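Local structure of haloacid dehalogenase-like hydrolase (Salmonella enterica subsp. enterica serovar Typhi, 4EZE) at residues F113-T118 with I200-L205; C268-N273 with K288-V293; G284-A289 with H298-Y303. The protein probably hydrolyses O-phosphoserine to serine and phosphate with the aid of magnesium, the last step of serine biosynthesis, as a phosphatase of the haloacid dehalogenase superfamily. All coordinates share one frame; numbering follows the deposited sequence.

Interaction 1. Residues F113-T118 with I200-L205; sequences FDMDST and IISGGL. With NA (sodium ion), chain D.
Met115 lies alongside Ser202, its CB 3.7 Å from Ser202 CB, and then reaches past it toward the turn at Gly204. With CG anti to the backbone N (chi1 168°) the chain runs out straight until it bends at chi3, which brings Met115 CE to 3.6 Å from Ser202 OG and close to Gly204 CA. The terminal methyl thus lies against Ser202 and the turn at Gly204, while Phe208, Thr209 and Leu212 of helix 206-216 also pack on Met115. Ile200 meets Met115 nearer its backbone, CG2 against Met115 CB.

The two backbones run parallel here as neighbouring strands of the Rossmann-like HAD sheet, joined by a bond from Ile201 N to Phe113 O (2.9 Å). Past it the chain of the DxD motif swings into a helical turn, and Asp114 faces two ways. Its CB leads away from strand 197-202, but OD1 comes back to 3.8 Å from Ser202 CB, and OD2 binds the sodium ion at 2.2 Å. Met115 N donates to Asp114 OD1 from above the carboxylate plane, 48° out of it, and two waters also donate to this oxygen: one leads to Gly203 N, the other to Asp116 N and Ser202 OG. Ser202 OG in turn accepts from Gly204 N (2.8 Å), closing an ST turn.

Asp116 adds its backbone O to the metal, and Asp270 OD1 is a further ligand. Asp114 is the predicted nucleophile and Asp116 the predicted proton donor; with OD2 on the ion and three donors around OD1, the Asp114 carboxylate is fixed in its rotation beside the metal.

Interaction 2. Residues C268-N273 with K288-V293; sequences CGDGAN and KAKPVV. With NA (sodium ion), chain D.
Val293 lays its CG2 over the Gly271-Ala272 peptide, 3.5 Å from Gly271 C, and also touches Asp270 O. This is the loop that follows strand 265-269 in the HAD fold, bearing the acidic residue that completes the metal site; here it rests on the first turn of helix 291-296. Val293 also packs on Leu275 and Leu278 of helix 275-280.

Asp270 O takes one hydrogen bond, from Lys290 N (2.9 Å, nearly along the C=O axis), and is packed by Ala289 CB at 3.3 Å and by Lys290 CG.

The side chains of Asp270 and Lys290 lie side by side and point the same way. Bends at chi2 and chi4 carry the lysine alongside the aspartate, leaving its NZ in a long salt bridge to Asp270 OD2, 3.8 Å apart. The other carboxylate oxygen, Asp270 OD1, binds the sodium ion at 2.4 Å, so the ammonium and the metal draw on different oxygens of one group. Asn273 OD1 accepts a hydrogen bond, 3.0 Å long, from a water that is itself a ligand of the sodium.

Interaction 3. Residues G284-A289 with H298-Y303; sequences GIAWKA and HHQINY
Ile301 leans obliquely across Trp287, bringing its CG2 to 3.7 Å from Trp287 CZ3 and its CB nearly as close to CE3. The indole is brought to this position by its first torsion (chi1 162°), with CG anti to the backbone N, and CG of the next residue, Lys288, sits over the centre of one ring face. On the same side of the sheet, Ile285 CG2 adds a looser apolar contact to Ile301 CD1, and Ile285 crosses His299 with CG1 near the histidine CB. Gly284 O packs against His299 CB at 3.1 Å and lies in the plane of the imidazole, at its edge. The face bearing Ala286 and Gln300 holds a lighter contact, Ala286 CB against Gln300 CG. Phe306 stacks on Trp287, and Phe99 of strand 97-100 packs on both His299 and Ile301.

Three backbone bonds join the strands in parallel register. Ala286 N donates to His299 O (2.9 Å) almost straight, at 173°; Ile301 N returns a bond to Ala286 O, and Lys288 N closes the series on Ile301 O. Strand 283-287, helix 291-296 and strand 299-301 form a beta-alpha-beta unit at the margin of the parallel Rossmann-like sheet, in which 299-301 is the outermost strand.

Polar groups beyond these bonds are tied together mainly around one water. It donates to Ala286 O and to Asn302 OD1 (2.6 Å) and accepts from Ala289 N, bridging the end of one strand to the loop after the other. The amide of Asn302 is held flat from its opposite end: ND2 donates in plane to Gln300 OE1, 2.8 Å away and nearly linear.

How the interactions relate
All three contacts reach one parallel sheet, with strand 265-269 lying between strand 110-113 of interaction 1 and strand 283-287 of interaction 3. Interactions 1 and 2, their centres 12 Å apart, converge on the sodium ion and share two of its waters; Asp114 OD2 and Asp270 OD1 stand 3.4 Å apart, with the cation they both bind probably offsetting their like charges. Interactions 2 and 3 lie closer, about 8 Å between centres, and share Lys288 and Ala289, while a probable hydrogen bond from Trp287 N to Gly269 O (2.8 Å) joins their strands. Interaction 3 is set back from the metal, the Trp287 side chain about 8 Å from it, yet Trp287 CD1 still touches Ser117 O of interaction 1.

Interaction 1. Residues F113-T118 with I200-L205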
loop_
_atom_site.group_PDB
_atom_site.type_symbol
_atom_site.label_atom_id
_atom_site.label_comp_id
_atom_site.label_asym_id
_atom_site.label_seq_id
_atom_site.Cartn_x
_atom_site.Cartn_y
_atom_site.Cartn_z
ATOM N N PHE A 113 -4.593 -3.690 1.951
ATOM C CA PHE A 113 -3.246 -3.712 1.346
ATOM C C PHE A 113 -3.206 -4.554 0.076
ATOM O O PHE A 113 -3.702 -5.666 0.064
ATOM C CB PHE A 113 -2.252 -4.354 2.297
ATOM C CG PHE A 113 -2.036 -3.605 3.573
ATOM C CD1 PHE A 113 -1.058 -2.626 3.654
ATOM C CD2 PHE A 113 -2.785 -3.911 4.702
ATOM C CE1 PHE A 113 -0.836 -1.952 4.840
ATOM C CE2 PHE A 113 -2.572 -3.242 5.889
ATOM C CZ PHE A 113 -1.588 -2.261 5.962
ATOM N N ASP A 114 -2.604 -4.044 -0.992
ATOM C CA ASP A 114 -2.255 -4.902 -2.116
ATOM C C ASP A 114 -1.232 -5.896 -1.543
ATOM O O ASP A 114 -0.655 -5.636 -0.486
ATOM C CB ASP A 114 -1.617 -4.058 -3.233
ATOM C CG ASP A 114 -1.357 -4.858 -4.512
ATOM O OD1 ASP A 114 -1.831 -6.002 -4.601
ATOM O OD2 ASP A 114 -0.688 -4.338 -5.436
ATOM N N MET A 115 -0.980 -7.008 -2.232
ATOM C CA MET A 115 -0.001 -7.975 -1.725
ATOM C C MET A 115 1.399 -7.702 -2.276
ATOM O O MET A 115 2.274 -7.209 -1.555
ATOM C CB MET A 115 -0.431 -9.423 -2.014
ATOM C CG MET A 115 0.670 -10.459 -1.762
ATOM S SD MET A 115 -0.017 -12.141 -1.651
ATOM C CE MET A 115 -0.673 -12.385 -3.309
ATOM N N ASP A 116 1.616 -8.006 -3.554
ATOM C CA ASP A 116 2.965 -7.932 -4.103
ATOM C C ASP A 116 3.549 -6.518 -4.065
ATOM O O ASP A 116 2.905 -5.568 -4.472
ATOM C CB ASP A 116 2.999 -8.462 -5.534
ATOM C CG ASP A 116 2.706 -9.951 -5.621
ATOM O OD1 ASP A 116 3.008 -10.690 -4.658
ATOM O OD2 ASP A 116 2.161 -10.375 -6.660
ATOM N N SER A 117 4.789 -6.405 -3.604
ATOM C CA SER A 117 5.500 -5.133 -3.574
ATOM C C SER A 117 4.774 -4.094 -2.709
ATOM O O SER A 117 5.099 -2.913 -2.731
ATOM C CB SER A 117 5.760 -4.622 -5.000
ATOM O OG SER A 117 6.603 -5.524 -5.702
ATOM N N THR A 118 3.787 -4.547 -1.951
ATOM C CA THR A 118 3.160 -3.697 -0.959
ATOM C C THR A 118 3.231 -4.359 0.416
ATOM O O THR A 118 4.109 -4.033 1.222
ATOM C CB THR A 118 1.721 -3.327 -1.348
ATOM O OG1 THR A 118 1.743 -2.612 -2.586
ATOM C CG2 THR A 118 1.099 -2.421 -0.273
ATOM N N ILE A 200 -6.188 -7.937 2.825
ATOM C CA ILE A 200 -5.389 -7.979 1.618
ATOM C C ILE A 200 -6.318 -8.074 0.432
ATOM O O ILE A 200 -7.226 -8.900 0.426
ATOM C CB ILE A 200 -4.413 -9.163 1.598
ATOM C CG1 ILE A 200 -3.227 -8.833 2.493
ATOM C CG2 ILE A 200 -3.919 -9.436 0.180
ATOM C CD1 ILE A 200 -2.116 -9.830 2.355
ATOM N N ILE A 201 -6.097 -7.216 -0.564
ATOM C CA ILE A 201 -6.842 -7.293 -1.819
ATOM C C ILE A 201 -5.843 -7.223 -2.959
ATOM O O ILE A 201 -5.117 -6.235 -3.077
ATOM C CB ILE A 201 -7.866 -6.155 -1.951
ATOM C CG1 ILE A 201 -8.839 -6.174 -0.763
ATOM C CG2 ILE A 201 -8.647 -6.317 -3.242
ATOM C CD1 ILE A 201 -9.914 -5.086 -0.823
ATOM N N SER A 202 -5.801 -8.268 -3.790
ATOM C CA SER A 202 -4.688 -8.491 -4.702
ATOM C C SER A 202 -5.045 -9.325 -5.948
ATOM O O SER A 202 -5.911 -10.212 -5.886
ATOM C CB SER A 202 -3.595 -9.259 -3.943
ATOM O OG SER A 202 -2.699 -9.895 -4.848
ATOM N N GLY A 203 -4.334 -9.057 -7.050
ATOM C CA GLY A 203 -4.416 -9.854 -8.289
ATOM C C GLY A 203 -3.587 -11.130 -8.256
ATOM O O GLY A 203 -3.470 -11.820 -9.265
ATOM N N GLY A 204 -3.023 -11.455 -7.091
ATOM C CA GLY A 204 -2.145 -12.618 -6.950
ATOM C C GLY A 204 -2.857 -13.927 -6.641
ATOM O O GLY A 204 -4.080 -13.999 -6.682
ATOM N N LEU A 205 -2.074 -14.959 -6.326
ATOM C CA LEU A 205 -2.572 -16.294 -5.998
ATOM C C LEU A 205 -3.187 -16.410 -4.612
ATOM O O LEU A 205 -2.668 -15.884 -3.637
ATOM C CB LEU A 205 -1.439 -17.318 -6.092
ATOM C CG LEU A 205 -0.831 -17.576 -7.473
ATOM C CD1 LEU A 205 0.311 -18.567 -7.391
ATOM C CD2 LEU A 205 -1.873 -18.114 -8.419
HETATM NA NA NA D . 1.420 -4.622 -6.155
HETATM O O HOH W 1 -2.318 -6.739 -7.551
HETATM O O HOH W 2 -0.313 -8.312 -5.715
HETATM O O HOH W 3 0.736 -3.882 -8.017
HETATM O O HOH W 4 3.022 -5.361 -7.959
#

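Interaction 2. Residues C268-N273 with K288-V293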
loop_
_atom_site.group_PDB
_atom_site.type_symbol
_atom_site.label_atom_id
_atom_site.label_comp_id
_atom_site.label_asym_id
_atom_site.label_seq_id
_atom_site.Cartn_x
_atom_site.Cartn_y
_atom_site.Cartn_z
ATOM N N CYS A 268 -3.705 0.792 0.547
ATOM C CA CYS A 268 -2.277 1.028 0.265
ATOM C C CYS A 268 -1.865 0.176 -0.931
ATOM O O CYS A 268 -2.244 -0.985 -1.016
ATOM C CB CYS A 268 -1.415 0.550 1.429
ATOM S SG CYS A 268 -1.856 1.204 3.048
ATOM N N GLY A 269 -1.075 0.728 -1.842
ATOM C CA GLY A 269 -0.636 -0.027 -3.018
ATOM C C GLY A 269 0.546 0.661 -3.671
ATOM O O GLY A 269 0.858 1.807 -3.344
ATOM N N ASP A 270 1.187 -0.040 -4.598
ATOM C CA ASP A 270 2.355 0.461 -5.297
ATOM C C ASP A 270 2.149 0.613 -6.819
ATOM O O ASP A 270 2.856 1.405 -7.458
ATOM C CB ASP A 270 3.490 -0.532 -5.141
ATOM C CG ASP A 270 3.202 -1.825 -5.876
ATOM O OD1 ASP A 270 2.226 -2.512 -5.496
ATOM O OD2 ASP A 270 3.923 -2.129 -6.848
ATOM N N GLY A 271 1.222 -0.150 -7.402
ATOM C CA GLY A 271 1.141 -0.293 -8.889
ATOM C C GLY A 271 -0.117 0.224 -9.565
ATOM O O GLY A 271 -1.150 0.442 -8.917
ATOM N N ALA A 272 -0.029 0.408 -10.881
ATOM C CA ALA A 272 -1.161 0.905 -11.652
ATOM C C ALA A 272 -2.442 0.103 -11.401
ATOM O O ALA A 272 -3.512 0.681 -11.372
ATOM C CB ALA A 272 -0.838 0.939 -13.137
ATOM N N ASN A 273 -2.351 -1.219 -11.228
ATOM C CA ASN A 273 -3.578 -1.989 -11.009
ATOM C C ASN A 273 -4.217 -1.718 -9.637
ATOM O O ASN A 273 -5.250 -2.288 -9.313
ATOM C CB ASN A 273 -3.387 -3.495 -11.262
ATOM C CG ASN A 273 -2.260 -4.089 -10.457
ATOM O OD1 ASN A 273 -2.014 -3.697 -9.309
ATOM N ND2 ASN A 273 -1.557 -5.042 -11.055
ATOM N N LYS A 288 5.954 3.452 -1.996
ATOM C CA LYS A 288 7.169 3.275 -2.767
ATOM C C LYS A 288 6.739 2.964 -4.183
ATOM O O LYS A 288 7.239 2.061 -4.815
ATOM C CB LYS A 288 8.049 2.207 -2.142
ATOM C CG LYS A 288 8.505 2.616 -0.758
ATOM C CD LYS A 288 9.499 1.667 -0.139
ATOM C CE LYS A 288 9.963 2.199 1.203
ATOM N NZ LYS A 288 10.744 1.203 1.974
ATOM N N ALA A 289 5.766 3.729 -4.640
ATOM C CA ALA A 289 5.002 3.454 -5.838
ATOM C C ALA A 289 5.592 3.763 -7.201
ATOM O O ALA A 289 6.510 4.549 -7.332
ATOM C CB ALA A 289 3.636 4.096 -5.712
ATOM N N LYS A 290 5.027 3.117 -8.214
ATOM C CA LYS A 290 5.291 3.481 -9.606
ATOM C C LYS A 290 4.988 4.950 -9.875
ATOM O O LYS A 290 4.049 5.515 -9.302
ATOM C CB LYS A 290 4.456 2.626 -10.552
ATOM C CG LYS A 290 4.711 1.133 -10.414
ATOM C CD LYS A 290 6.177 0.818 -10.653
ATOM C CE LYS A 290 6.346 -0.632 -11.070
ATOM N NZ LYS A 290 5.452 -1.513 -10.265
ATOM N N PRO A 291 5.774 5.563 -10.767
ATOM C CA PRO A 291 5.616 6.965 -11.172
ATOM C C PRO A 291 4.160 7.369 -11.473
ATOM O O PRO A 291 3.706 8.425 -11.025
ATOM C CB PRO A 291 6.487 7.056 -12.433
ATOM C CG PRO A 291 7.582 6.063 -12.172
ATOM C CD PRO A 291 6.922 4.917 -11.434
ATOM N N VAL A 292 3.424 6.541 -12.205
ATOM C CA VAL A 292 2.063 6.920 -12.568
ATOM C C VAL A 292 1.148 6.973 -11.341
ATOM O O VAL A 292 0.197 7.754 -11.305
ATOM C CB VAL A 292 1.448 6.005 -13.648
ATOM C CG1 VAL A 292 1.363 4.565 -13.157
ATOM C CG2 VAL A 292 0.067 6.530 -14.039
ATOM N N VAL A 293 1.456 6.149 -10.339
ATOM C CA VAL A 293 0.743 6.173 -9.068
ATOM C C VAL A 293 1.180 7.364 -8.210
ATOM O O VAL A 293 0.343 8.058 -7.641
ATOM C CB VAL A 293 0.923 4.857 -8.276
ATOM C CG1 VAL A 293 0.055 4.864 -7.022
ATOM C CG2 VAL A 293 0.565 3.665 -9.149
HETATM NA NA NA D . 1.420 -4.622 -6.155
HETATM O O HOH W 3 0.736 -3.882 -8.017
HETATM O O HOH W 4 3.022 -5.361 -7.959
#

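Interaction 3. Residues G284-A289 with H298-Y303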
loop_
_atom_site.group_PDB
_atom_site.type_symbol
_atom_site.label_atom_id
_atom_site.label_comp_id
_atom_site.label_asym_id
_atom_site.label_seq_id
_atom_site.Cartn_x
_atom_site.Cartn_y
_atom_site.Cartn_z
ATOM N N GLY A 284 -6.013 7.106 0.322
ATOM C CA GLY A 284 -5.247 6.196 -0.548
ATOM C C GLY A 284 -3.778 6.498 -0.342
ATOM O O GLY A 284 -3.368 7.666 -0.262
ATOM N N ILE A 285 -2.984 5.446 -0.204
ATOM C CA ILE A 285 -1.580 5.612 0.115
ATOM C C ILE A 285 -0.736 4.901 -0.918
ATOM O O ILE A 285 -0.920 3.714 -1.107
ATOM C CB ILE A 285 -1.241 5.027 1.487
ATOM C CG1 ILE A 285 -1.996 5.797 2.580
ATOM C CG2 ILE A 285 0.261 5.108 1.728
ATOM C CD1 ILE A 285 -2.030 5.073 3.900
ATOM N N ALA A 286 0.194 5.614 -1.535
ATOM C CA ALA A 286 1.084 5.016 -2.499
ATOM C C ALA A 286 2.353 4.619 -1.783
ATOM O O ALA A 286 3.045 5.436 -1.224
ATOM C CB ALA A 286 1.386 5.991 -3.609
ATOM N N TRP A 287 2.645 3.335 -1.805
ATOM C CA TRP A 287 3.796 2.822 -1.107
ATOM C C TRP A 287 4.948 2.592 -2.063
ATOM O O TRP A 287 4.902 1.701 -2.878
ATOM C CB TRP A 287 3.407 1.518 -0.421
ATOM C CG TRP A 287 4.539 0.681 -0.034
ATOM C CD1 TRP A 287 5.061 -0.331 -0.736
ATOM C CD2 TRP A 287 5.299 0.778 1.160
ATOM N NE1 TRP A 287 6.104 -0.880 -0.073
ATOM C CE2 TRP A 287 6.274 -0.216 1.105
ATOM C CE3 TRP A 287 5.251 1.610 2.269
ATOM C CZ2 TRP A 287 7.197 -0.401 2.109
ATOM C CZ3 TRP A 287 6.159 1.426 3.260
ATOM C CH2 TRP A 287 7.123 0.431 3.179
ATOM N N LYS A 288 5.954 3.452 -1.996
ATOM C CA LYS A 288 7.169 3.275 -2.767
ATOM C C LYS A 288 6.739 2.964 -4.183
ATOM O O LYS A 288 7.239 2.061 -4.815
ATOM C CB LYS A 288 8.049 2.207 -2.142
ATOM C CG LYS A 288 8.505 2.616 -0.758
ATOM C CD LYS A 288 9.499 1.667 -0.139
ATOM C CE LYS A 288 9.963 2.199 1.203
ATOM N NZ LYS A 288 10.744 1.203 1.974
ATOM N N ALA A 289 5.766 3.729 -4.640
ATOM C CA ALA A 289 5.002 3.454 -5.838
ATOM C C ALA A 289 5.592 3.763 -7.201
ATOM O O ALA A 289 6.510 4.549 -7.332
ATOM C CB ALA A 289 3.636 4.096 -5.712
ATOM N N HIS A 298 -1.570 11.265 -3.513
ATOM C CA HIS A 298 -0.818 12.301 -2.825
ATOM C C HIS A 298 -0.420 11.987 -1.389
ATOM O O HIS A 298 0.442 12.668 -0.808
ATOM C CB HIS A 298 -1.605 13.605 -2.907
ATOM C CG HIS A 298 -1.822 14.067 -4.310
ATOM N ND1 HIS A 298 -2.444 15.257 -4.619
ATOM C CD2 HIS A 298 -1.469 13.506 -5.491
ATOM C CE1 HIS A 298 -2.487 15.397 -5.932
ATOM N NE2 HIS A 298 -1.903 14.349 -6.484
ATOM N N HIS A 299 -1.024 10.950 -0.821
ATOM C CA HIS A 299 -0.474 10.363 0.410
ATOM C C HIS A 299 0.557 9.315 -0.016
ATOM O O HIS A 299 0.240 8.428 -0.805
ATOM C CB HIS A 299 -1.573 9.674 1.207
ATOM C CG HIS A 299 -2.571 10.610 1.815
ATOM N ND1 HIS A 299 -2.203 11.655 2.640
ATOM C CD2 HIS A 299 -3.927 10.618 1.779
ATOM C CE1 HIS A 299 -3.289 12.278 3.070
ATOM N NE2 HIS A 299 -4.349 11.673 2.559
ATOM N N GLN A 300 1.784 9.407 0.490
ATOM C CA GLN A 300 2.824 8.484 0.055
ATOM C C GLN A 300 3.763 8.118 1.173
ATOM O O GLN A 300 4.070 8.926 2.073
ATOM C CB GLN A 300 3.670 9.096 -1.080
ATOM C CG GLN A 300 2.888 9.565 -2.312
ATOM C CD GLN A 300 3.769 10.328 -3.291
ATOM O OE1 GLN A 300 4.984 10.397 -3.110
ATOM N NE2 GLN A 300 3.156 10.928 -4.321
ATOM N N ILE A 301 4.264 6.898 1.097
ATOM C CA ILE A 301 5.431 6.585 1.877
ATOM C C ILE A 301 6.570 6.253 0.933
ATOM O O ILE A 301 6.491 5.295 0.157
ATOM C CB ILE A 301 5.169 5.429 2.848
ATOM C CG1 ILE A 301 4.048 5.815 3.801
ATOM C CG2 ILE A 301 6.427 5.141 3.658
ATOM C CD1 ILE A 301 3.477 4.631 4.565
ATOM N N ASN A 302 7.637 7.037 1.011
ATOM C CA ASN A 302 8.741 6.880 0.084
ATOM C C ASN A 302 10.040 6.507 0.737
ATOM O O ASN A 302 10.857 5.862 0.103
ATOM C CB ASN A 302 8.940 8.168 -0.740
ATOM C CG ASN A 302 7.745 8.462 -1.605
ATOM O OD1 ASN A 302 7.206 7.541 -2.196
ATOM N ND2 ASN A 302 7.305 9.737 -1.672
ATOM N N TYR A 303 10.254 6.915 1.988
ATOM C CA TYR A 303 11.553 6.663 2.639
ATOM C C TYR A 303 11.486 5.994 4.016
ATOM O O TYR A 303 12.493 5.918 4.694
ATOM C CB TYR A 303 12.365 7.967 2.781
ATOM C CG TYR A 303 12.518 8.706 1.477
ATOM C CD1 TYR A 303 13.471 8.331 0.541
ATOM C CD2 TYR A 303 11.696 9.783 1.185
ATOM C CE1 TYR A 303 13.580 8.998 -0.673
ATOM C CE2 TYR A 303 11.800 10.460 0.002
ATOM C CZ TYR A 303 12.734 10.077 -0.929
ATOM O OH TYR A 303 12.782 10.799 -2.106
HETATM O O HOH W 5 5.273 6.159 -3.155
#